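Local coordinates for protein Baccell_00875 (Bacteroides cellulosilyticus DSM 14838, PDB 5NO8) that is a polysaccharide lyase that probably cleaves the linkage between capping L-rhamnose and glucuronic acid on complex arabinogalactan proteins, at residues 655-660 with 671-677; 335-341 with 646-651. One frame throughout, in Å; residues are numbered along the deposited sequence.

Interaction 1 of 2, residues 655-660 with 671-677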
loop_
_atom_site.group_PDB
_atom_site.type_symbol
_atom_site.label_atom_id
_atom_site.label_comp_id
_atom_site.label_asym_id
_atom_site.label_seq_id
_atom_site.Cartn_x
_atom_site.Cartn_y
_atom_site.Cartn_z
ATOM N N ALA A 655 -0.472 -13.376 12.960
ATOM C CA ALA A 655 -0.213 -12.458 11.885
ATOM C C ALA A 655 -1.536 -12.054 11.232
ATOM O O ALA A 655 -2.556 -12.728 11.421
ATOM C CB ALA A 655 0.702 -13.074 10.861
ATOM N N SER A 656 -1.478 -10.983 10.465
ATOM C CA SER A 656 -2.663 -10.484 9.751
ATOM C C SER A 656 -2.409 -10.341 8.253
ATOM O O SER A 656 -1.369 -9.842 7.839
ATOM C CB SER A 656 -3.089 -9.137 10.336
ATOM O OG SER A 656 -4.124 -8.568 9.545
ATOM N N CYS A 657 -3.422 -10.690 7.454
ATOM C CA CYS A 657 -3.321 -10.593 5.998
ATOM C C CYS A 657 -3.422 -9.183 5.434
ATOM O O CYS A 657 -3.068 -8.992 4.277
ATOM C CB CYS A 657 -4.346 -11.510 5.312
ATOM S SG CYS A 657 -6.043 -11.009 5.521
ATOM N N ALA A 658 -3.878 -8.205 6.227
ATOM C CA ALA A 658 -3.989 -6.816 5.754
ATOM C C ALA A 658 -4.366 -5.859 6.883
ATOM O O ALA A 658 -5.153 -6.218 7.747
ATOM C CB ALA A 658 -5.067 -6.722 4.673
ATOM N N TYR A 659 -3.788 -4.662 6.854
ATOM C CA TYR A 659 -4.217 -3.586 7.704
ATOM C C TYR A 659 -5.128 -2.686 6.852
ATOM O O TYR A 659 -4.668 -2.048 5.924
ATOM C CB TYR A 659 -3.057 -2.757 8.249
ATOM C CG TYR A 659 -3.541 -1.693 9.202
ATOM C CD1 TYR A 659 -3.990 -2.037 10.483
ATOM C CD2 TYR A 659 -3.671 -0.366 8.799
ATOM C CE1 TYR A 659 -4.505 -1.086 11.360
ATOM C CE2 TYR A 659 -4.182 0.592 9.669
ATOM C CZ TYR A 659 -4.593 0.229 10.954
ATOM O OH TYR A 659 -5.080 1.181 11.823
ATOM N N MET A 660 -6.395 -2.610 7.223
ATOM C CA MET A 660 -7.373 -1.759 6.539
ATOM C C MET A 660 -7.193 -0.344 7.093
ATOM O O MET A 660 -7.534 -0.072 8.235
ATOM C CB MET A 660 -8.808 -2.276 6.756
ATOM C CG MET A 660 -9.038 -3.734 6.368
ATOM S SD MET A 660 -8.549 -4.063 4.681
ATOM C CE MET A 660 -9.436 -2.822 3.746
ATOM N N GLU A 671 -9.475 0.917 10.048
ATOM C CA GLU A 671 -8.347 1.024 11.007
ATOM C C GLU A 671 -8.210 -0.257 11.838
ATOM O O GLU A 671 -8.152 -0.218 13.071
ATOM C CB GLU A 671 -8.452 2.277 11.872
ATOM C CG GLU A 671 -8.587 3.521 11.023
ATOM C CD GLU A 671 -8.370 4.806 11.774
ATOM O OE1 GLU A 671 -9.348 5.306 12.371
ATOM O OE2 GLU A 671 -7.221 5.273 11.814
ATOM N N PHE A 672 -8.134 -1.393 11.167
ATOM C CA PHE A 672 -7.948 -2.657 11.875
ATOM C C PHE A 672 -7.109 -3.627 11.044
ATOM O O PHE A 672 -7.038 -3.532 9.818
ATOM C CB PHE A 672 -9.307 -3.296 12.249
ATOM C CG PHE A 672 -10.116 -3.728 11.065
ATOM C CD1 PHE A 672 -9.868 -4.921 10.432
ATOM C CD2 PHE A 672 -11.153 -2.947 10.601
ATOM C CE1 PHE A 672 -10.587 -5.316 9.320
ATOM C CE2 PHE A 672 -11.891 -3.341 9.505
ATOM C CZ PHE A 672 -11.617 -4.524 8.854
ATOM N N TYR A 673 -6.489 -4.566 11.755
ATOM C CA TYR A 673 -5.825 -5.722 11.143
ATOM C C TYR A 673 -6.872 -6.779 10.918
ATOM O O TYR A 673 -7.589 -7.171 11.857
ATOM C CB TYR A 673 -4.706 -6.270 12.078
ATOM C CG TYR A 673 -3.533 -5.361 12.157
ATOM C CD1 TYR A 673 -2.590 -5.341 11.156
ATOM C CD2 TYR A 673 -3.365 -4.489 13.233
ATOM C CE1 TYR A 673 -1.508 -4.469 11.195
ATOM C CE2 TYR A 673 -2.286 -3.610 13.269
ATOM C CZ TYR A 673 -1.351 -3.627 12.253
ATOM O OH TYR A 673 -0.277 -2.772 12.267
ATOM N N ASP A 674 -6.990 -7.242 9.681
ATOM C CA ASP A 674 -7.918 -8.325 9.403
ATOM C C ASP A 674 -7.567 -9.563 10.240
ATOM O O ASP A 674 -6.385 -9.888 10.382
ATOM C CB ASP A 674 -7.931 -8.682 7.934
ATOM C CG ASP A 674 -9.082 -9.599 7.597
ATOM O OD1 ASP A 674 -8.923 -10.821 7.825
ATOM O OD2 ASP A 674 -10.149 -9.060 7.186
ATOM N N PRO A 675 -8.576 -10.216 10.837
ATOM C CA PRO A 675 -8.290 -11.311 11.752
ATOM C C PRO A 675 -7.848 -12.642 11.135
ATOM O O PRO A 675 -7.627 -13.568 11.896
ATOM C CB PRO A 675 -9.598 -11.486 12.509
ATOM C CG PRO A 675 -10.640 -10.897 11.659
ATOM C CD PRO A 675 -9.986 -9.794 10.908
ATOM N N TYR A 676 -7.755 -12.753 9.809
ATOM C CA TYR A 676 -7.165 -13.943 9.197
ATOM C C TYR A 676 -5.673 -13.763 9.026
ATOM O O TYR A 676 -5.232 -12.728 8.533
ATOM C CB TYR A 676 -7.736 -14.269 7.797
ATOM C CG TYR A 676 -9.082 -14.982 7.747
ATOM C CD1 TYR A 676 -9.706 -15.489 8.892
ATOM C CD2 TYR A 676 -9.722 -15.176 6.518
ATOM C CE1 TYR A 676 -10.931 -16.161 8.817
ATOM C CE2 TYR A 676 -10.952 -15.837 6.443
ATOM C CZ TYR A 676 -11.549 -16.309 7.592
ATOM O OH TYR A 676 -12.769 -16.952 7.547
ATOM N N ALA A 677 -4.912 -14.795 9.380
ATOM C CA ALA A 677 -3.581 -14.990 8.799
ATOM C C ALA A 677 -3.799 -15.835 7.546
ATOM O O ALA A 677 -4.311 -16.966 7.615
ATOM C CB ALA A 677 -2.661 -15.699 9.759
HETATM O O HOH W 1 -5.293 3.710 10.351
HETATM O O HOH W 2 -5.455 0.711 14.387
#

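Interaction 2 of 2, residues 335-341 with 646-651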
loop_
_atom_site.group_PDB
_atom_site.type_symbol
_atom_site.label_atom_id
_atom_site.label_comp_id
_atom_site.label_asym_id
_atom_site.label_seq_id
_atom_site.Cartn_x
_atom_site.Cartn_y
_atom_site.Cartn_z
ATOM N N ILE A 335 8.637 -2.851 18.533
ATOM C CA ILE A 335 8.487 -4.301 18.687
ATOM C C ILE A 335 9.537 -4.754 19.720
ATOM O O ILE A 335 10.473 -4.021 19.974
ATOM C CB ILE A 335 8.633 -5.047 17.346
ATOM C CG1 ILE A 335 10.040 -4.905 16.786
ATOM C CG2 ILE A 335 7.600 -4.541 16.332
ATOM C CD1 ILE A 335 10.282 -5.770 15.570
ATOM N N SER A 336 9.396 -5.958 20.270
ATOM C CA SER A 336 10.336 -6.475 21.274
ATOM C C SER A 336 11.711 -6.539 20.650
ATOM O O SER A 336 12.637 -5.831 21.063
ATOM C CB SER A 336 9.927 -7.890 21.747
ATOM O OG SER A 336 9.769 -8.810 20.630
ATOM N N ASN A 337 11.840 -7.401 19.645
ATOM C CA ASN A 337 12.973 -7.384 18.727
ATOM C C ASN A 337 12.676 -8.293 17.547
ATOM O O ASN A 337 11.881 -9.239 17.650
ATOM C CB ASN A 337 14.306 -7.776 19.368
ATOM C CG ASN A 337 14.371 -9.236 19.735
ATOM O OD1 ASN A 337 14.749 -10.088 18.924
ATOM N ND2 ASN A 337 14.012 -9.527 20.967
ATOM N N THR A 338 13.315 -7.966 16.446
ATOM C CA THR A 338 12.963 -8.489 15.173
ATOM C C THR A 338 13.229 -9.961 15.070
ATOM O O THR A 338 12.397 -10.678 14.564
ATOM C CB THR A 338 13.699 -7.741 14.057
ATOM O OG1 THR A 338 13.503 -6.339 14.275
ATOM C CG2 THR A 338 13.156 -8.109 12.731
ATOM N N ALA A 339 14.390 -10.409 15.551
ATOM C CA ALA A 339 14.715 -11.825 15.482
ATOM C C ALA A 339 13.662 -12.668 16.218
ATOM O O ALA A 339 13.235 -13.710 15.712
ATOM C CB ALA A 339 16.118 -12.091 16.067
ATOM N N ASP A 340 13.273 -12.235 17.421
ATOM C CA ASP A 340 12.284 -12.963 18.213
ATOM C C ASP A 340 10.902 -12.897 17.545
ATOM O O ASP A 340 10.124 -13.849 17.658
ATOM C CB ASP A 340 12.131 -12.399 19.643
ATOM C CG ASP A 340 13.322 -12.696 20.558
ATOM O OD1 ASP A 340 14.197 -13.521 20.200
ATOM O OD2 ASP A 340 13.375 -12.085 21.667
ATOM N N LEU A 341 10.584 -11.761 16.919
ATOM C CA LEU A 341 9.298 -11.624 16.207
ATOM C C LEU A 341 9.174 -12.723 15.136
ATOM O O LEU A 341 8.164 -13.400 15.059
ATOM C CB LEU A 341 9.141 -10.235 15.573
ATOM C CG LEU A 341 7.736 -9.877 15.063
ATOM C CD1 LEU A 341 6.717 -9.884 16.207
ATOM C CD2 LEU A 341 7.709 -8.506 14.393
ATOM N N LEU A 646 6.682 -5.308 9.085
ATOM C CA LEU A 646 6.695 -6.077 10.325
ATOM C C LEU A 646 5.480 -5.856 11.187
ATOM O O LEU A 646 5.207 -6.678 12.053
ATOM C CB LEU A 646 7.951 -5.808 11.154
ATOM C CG LEU A 646 9.259 -6.278 10.529
ATOM C CD1 LEU A 646 10.403 -5.752 11.369
ATOM C CD2 LEU A 646 9.292 -7.793 10.402
ATOM N N CYS A 647 4.726 -4.773 10.958
ATOM C CA CYS A 647 3.516 -4.541 11.737
ATOM C C CYS A 647 2.431 -5.593 11.528
ATOM O O CYS A 647 1.533 -5.697 12.345
ATOM C CB CYS A 647 2.964 -3.156 11.495
ATOM S SG CYS A 647 2.312 -2.937 9.823
ATOM N N LEU A 648 2.556 -6.424 10.493
ATOM C CA LEU A 648 1.578 -7.493 10.231
ATOM C C LEU A 648 1.764 -8.718 11.126
ATOM O O LEU A 648 0.990 -9.660 11.041
ATOM C CB LEU A 648 1.675 -7.911 8.771
ATOM C CG LEU A 648 1.359 -6.839 7.727
ATOM C CD1 LEU A 648 1.869 -7.301 6.373
ATOM C CD2 LEU A 648 -0.122 -6.505 7.696
ATOM N N PHE A 649 2.811 -8.716 11.953
ATOM C CA PHE A 649 3.208 -9.857 12.786
ATOM C C PHE A 649 3.212 -9.406 14.230
ATOM O O PHE A 649 3.775 -8.344 14.553
ATOM C CB PHE A 649 4.604 -10.329 12.338
ATOM C CG PHE A 649 4.632 -10.663 10.886
ATOM C CD1 PHE A 649 4.189 -11.906 10.449
ATOM C CD2 PHE A 649 5.012 -9.714 9.948
ATOM C CE1 PHE A 649 4.113 -12.187 9.088
ATOM C CE2 PHE A 649 4.948 -10.003 8.585
ATOM C CZ PHE A 649 4.500 -11.245 8.166
ATOM N N PHE A 650 2.551 -10.189 15.068
ATOM C CA PHE A 650 2.319 -9.836 16.452
ATOM C C PHE A 650 3.200 -10.636 17.413
ATOM O O PHE A 650 3.750 -11.698 17.056
ATOM C CB PHE A 650 0.823 -10.011 16.755
ATOM C CG PHE A 650 -0.066 -9.347 15.718
ATOM C CD1 PHE A 650 0.120 -7.998 15.397
ATOM C CD2 PHE A 650 -0.990 -10.080 15.010
ATOM C CE1 PHE A 650 -0.655 -7.388 14.420
ATOM C CE2 PHE A 650 -1.781 -9.483 14.039
ATOM C CZ PHE A 650 -1.598 -8.129 13.739
ATOM N N GLU A 651 3.294 -10.153 18.642
ATOM C CA GLU A 651 4.262 -10.677 19.609
ATOM C C GLU A 651 3.884 -12.039 20.161
ATOM O O GLU A 651 4.686 -12.629 20.864
ATOM C CB GLU A 651 4.475 -9.715 20.778
ATOM C CG GLU A 651 5.040 -8.355 20.379
ATOM C CD GLU A 651 6.505 -8.352 20.024
ATOM O OE1 GLU A 651 7.214 -9.369 20.292
ATOM O OE2 GLU A 651 6.949 -7.299 19.480
HETATM O O HOH W 3 4.946 -12.965 15.006
#

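Interaction 1 of 2, residues 655-660 with 671-677
Tyr659 sets the CD1 corner of its ring over the middle of the Tyr673 ring, and this edge-to-face pair lies on one face of the small antiparallel sheet in which 659-660 is the outer strand beside 672-677. The centroids of the Tyr659 and Tyr673 rings lie 4.6 Å apart with the planes inclined at 57°, and Phe650 adds a further edge-to-face contact to Tyr673. On the other face, where Met660 and Phe672 sit side by side and point the same way, CG of Met660 rests over the Phe672 ring, 4.0 Å from its centroid, a CH-pi contact; Arg603 adds a cation-pi contact to the same ring.

Tyr659 and Tyr673 form a non-hydrogen-bonded pair, Met660 and Phe672 a hydrogen-bonded one. Here the ladder breaks its rhythm in a G1 beta bulge, with Glu671 and Phe672 both facing Met660. Met660 N gives a bond of 2.8 Å to Phe672 O, and Met660 O receives Phe672 N as well as a weak, bent bond from Glu671 N.

Bonds from Asp674 N to Ala658 O and from Cys657 N to Tyr676 O continue the pairing. With chi1 at 173°, the Ser656 hydroxyl is turned away from its own N and donates in the carbonyl plane to a lone pair of Asp674 O, OG to O 2.7 Å. Asp674 OD1 accepts Tyr676 N at 3.0 Å on its anti side, an Asx turn, and backbone N atoms of Lys602 and Arg603 bind OD1 and OD2, so main-chain donors satisfy both oxygens of this buried carboxylate.

In contrast to the close-packed rings, the end at Glu671 is watered. Tyr659 OH meets two waters there: one is also bonded to Glu671 OE2, and the other, 2.6 Å from Tyr659 OH, donates to Glu671 O. Glu671 OE1 forms a salt bridge with Lys669.

Interaction 2 of 2, residues 335-341 with 646-651
Glu651 is folded at CG (chi2 -75°), which swings its carboxylate back to Ser336, where a chi1 of 54° places OG between the backbone N and the carbonyl carbon, on the side of that carboxylate. Ser336 lies just ahead of the N-terminus of helix 338-352, where strand 326-335 hands over to the helix. Asn337 is the N-cap: Asn337 OD1 takes Asp340 N at 3.0 Å, and its ND2 gives a bond to Asp340 OD2.

Both carboxylate oxygens of Glu651 are engaged by Ser336. Backbone N of Ser336 reaches Glu651 OE2 at 2.9 Å in a nearly straight bond (168° at the hydrogen), though from above the carboxylate plane. OG of Ser336 donates to the syn side of Glu651 OE1 at 2.6 Å. Lys344, further along the helix, makes a salt bridge to Glu651 OE1, which would probably favour the charged carboxylate.

Deeper in, Leu341 lays both methyls against 646-651, CD1 on the carbonyl oxygens of Phe649 and Phe650, CD2 on Leu646 CB and Phe649 CB. Leu341 CD2 approaches Phe649 CB at 4.1 Å, the two side chains crossing at about a right angle. Beside it, Thr338 CG2 lies 3.9 Å from Leu646 CD1, against which Ile335 CD1 also packs.

A water joins the two backbones, donating to Phe650 O at 2.7 Å and to Leu341 O at 3.2 Å.

Overall arrangement
Interactions 1 and 2 follow one another along the chain and touch directly, their centres about 15 Å apart. Only three residues separate 651 from 655, and Ser656 N returns to within 2.9 Å of Leu648 O, a probable hydrogen bond between the two contacts. Around this join, Ala655 CB packs 3.7 Å from Phe649 CD1, and Tyr673 OH sits 3.4 Å from Cys647 CB. The first turns of helix 338-352 border both: its start meets 646-651, and Arg345 touches Ala655, Ala677 and Phe649. A glycerol, probably from crystallisation, lies about 3 Å from the Thr338 side chain in interaction 2.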